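Side-chain contact in 3-dehydroquinate dehydratase (Thermus thermophilus, PDB 2UYG), which catalyses the trans-dehydration of 3-dehydroquinate to 3-dehydroshikimate, probably via an enolate intermediate, in the third step of the chorismate pathway: residues P8-N11 against L12-R15. Numbering follows the deposited sequence.
Sequences PNLN and LLGR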
ATOM      1  N   PRO A   8      30.123   0.881   3.494  1.00 22.64           N
ATOM      2  CA  PRO A   8      30.436   1.727   2.361  1.00 22.34           C
ATOM      3  C   PRO A   8      30.357   3.196   2.594  1.00 22.38           C
ATOM      4  O   PRO A   8      29.641   3.736   3.492  1.00 21.52           O
ATOM      5  CB  PRO A   8      29.491   1.258   1.326  1.00 24.61           C
ATOM      6  CG  PRO A   8      28.594   0.265   1.999  1.00 25.13           C
ATOM      7  CD  PRO A   8      29.198  -0.168   3.177  1.00 22.94           C
ATOM      8  N   ASN A   9      31.190   3.873   1.803  1.00 22.54           N
ATOM      9  CA  ASN A   9      31.311   5.323   1.815  1.00 23.00           C
ATOM     10  C   ASN A   9      31.829   6.008   3.114  1.00 22.58           C
ATOM     11  O   ASN A   9      32.091   7.227   3.157  1.00 21.89           O
ATOM     12  CB  ASN A   9      29.994   5.953   1.375  1.00 21.27           C
ATOM     13  CG  ASN A   9      29.541   5.409   0.071  1.00 25.33           C
ATOM     14  OD1 ASN A   9      30.228   5.578  -1.000  1.00 21.43           O
ATOM     15  ND2 ASN A   9      28.392   4.710   0.109  1.00 22.59           N
ATOM     16  N   LEU A  10      31.922   5.289   4.196  1.00 22.58           N
ATOM     17  CA  LEU A  10      32.375   6.017   5.385  1.00 24.01           C
ATOM     18  C   LEU A  10      33.863   6.373   5.288  1.00 23.59           C
ATOM     19  O   LEU A  10      34.342   7.206   6.069  1.00 24.84           O
ATOM     20  CB  LEU A  10      32.017   5.274   6.662  1.00 23.87           C
ATOM     21  CG  LEU A  10      30.499   5.214   6.988  1.00 23.28           C
ATOM     22  CD1 LEU A  10      30.272   3.948   7.708  1.00 21.17           C
ATOM     23  CD2 LEU A  10      30.087   6.404   7.977  1.00 25.07           C
ATOM     24  N   ASN A  11      34.596   5.754   4.365  1.00 23.99           N
ATOM     25  CA  ASN A  11      35.979   6.207   4.068  1.00 24.54           C
ATOM     26  C   ASN A  11      36.079   7.624   3.683  1.00 26.97           C
ATOM     27  O   ASN A  11      37.157   8.228   3.833  1.00 27.49           O
ATOM     28  CB  ASN A  11      36.707   5.320   3.032  1.00 24.65           C
ATOM     29  CG  ASN A  11      35.873   5.078   1.768  1.00 25.79           C
ATOM     30  OD1 ASN A  11      34.689   4.851   1.864  1.00 23.98           O
ATOM     31  ND2 ASN A  11      36.481   5.172   0.606  1.00 14.32           N
ATOM     32  N   LEU A  12      34.985   8.236   3.187  1.00 29.99           N
ATOM     33  CA  LEU A  12      35.051   9.610   2.677  1.00 30.70           C
ATOM     34  C   LEU A  12      34.554  10.688   3.672  1.00 32.79           C
ATOM     35  O   LEU A  12      34.366  11.841   3.287  1.00 32.48           O
ATOM     36  CB  LEU A  12      34.342   9.754   1.351  1.00 31.59           C
ATOM     37  CG  LEU A  12      34.738   8.863   0.174  1.00 32.92           C
ATOM     38  CD1 LEU A  12      33.895   9.295  -1.072  1.00 35.18           C
ATOM     39  CD2 LEU A  12      36.268   8.772  -0.118  1.00 31.69           C
ATOM     40  N   LEU A  13      34.356  10.329   4.940  1.00 32.92           N
ATOM     41  CA  LEU A  13      33.909  11.311   5.927  1.00 34.49           C
ATOM     42  C   LEU A  13      34.923  12.445   5.934  1.00 35.89           C
ATOM     43  O   LEU A  13      36.132  12.205   5.779  1.00 36.01           O
ATOM     44  CB  LEU A  13      33.832  10.690   7.315  1.00 34.25           C
ATOM     45  CG  LEU A  13      32.531  10.407   8.085  1.00 34.68           C
ATOM     46  CD1 LEU A  13      31.250  10.339   7.277  1.00 35.25           C
ATOM     47  CD2 LEU A  13      32.751   9.123   8.823  1.00 35.96           C
ATOM     48  N   GLY A  14      34.448  13.674   6.112  1.00 38.45           N
ATOM     49  CA  GLY A  14      35.339  14.827   5.973  1.00 40.18           C
ATOM     50  C   GLY A  14      34.890  15.663   4.827  1.00 42.30           C
ATOM     51  O   GLY A  14      34.450  16.768   5.091  1.00 43.60           O
ATOM     52  N   ARG A  15      34.920  15.120   3.600  1.00 44.43           N
ATOM     53  CA  ARG A  15      34.367  15.756   2.365  1.00 45.93           C
ATOM     54  C   ARG A  15      32.876  15.469   1.917  1.00 46.10           C
ATOM     55  O   ARG A  15      32.242  16.304   1.253  1.00 42.52           O
ATOM     56  CB  ARG A  15      35.243  15.401   1.175  1.00 46.72           C
ATOM     57  CG  ARG A  15      36.759  15.676   1.340  1.00 50.58           C
ATOM     58  CD  ARG A  15      37.415  16.416   0.154  1.00 53.27           C
ATOM     59  NE  ARG A  15      38.228  17.542   0.617  1.00 57.46           N
ATOM     60  CZ  ARG A  15      37.860  18.841   0.626  1.00 60.93           C
ATOM     61  NH1 ARG A  15      36.669  19.262   0.168  1.00 59.20           N
ATOM     62  NH2 ARG A  15      38.739  19.735   1.082  1.00 62.83           N
TER
HETATM   63  O   HOH W   1      37.652   9.950   5.880  1.00 22.61           O
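Leu12 N reaches back to the carbonyl of Asn9, N to O 3.1 Å and nearly straight at the hydrogen (165°), approaching from above the carbonyl plane. One residue on, a weak bond runs from Leu13 N to Leu10 O at 3.3 Å. These successive i to i+3 links close overlapping turns around the 3-10 residues Leu10 and Asn11. On one side Leu10 and Leu13 lie alongside each other, pointing the same way and meeting methyl to methyl, CD2 to CD2 at 3.9 Å; Leu13 CB and CD2 also rest against Leu10 O. Elsewhere Asn11 and Leu12 run side by side: with CG set between the backbone N and the carbonyl carbon (chi1 50°), Asn11 OD1 turns back over its own N, and ND2 packs beside Leu12 CD2 at 3.7 Å. A water bridges two carbonyls, donating to Asn11 O and Leu13 O, 2.7 Å from each. Gln60 of the second subunit gives NE2 to Asn9 OD1 and takes Asn11 ND2 on OE1, so both asparagines hold its one amide; Asn9 ND2 also donates to Ala83 O there, and Leu12 packs on Ala90 of that subunit. A leucine in place of Asn11 would probably leave OE1 of that Gln60 without its amide donor. The Leu10 side chain lies close to Leu100 and Asn73, predicted to bind substrate, and to a glycerol probably from the crystallisation liquor. Bordering the probable active-site pocket and the neighbouring subunit, the loop follows strand 2-6, which lies between strands 44-48 and 69-73 in the parallel sheet, and continues to helix 26-39.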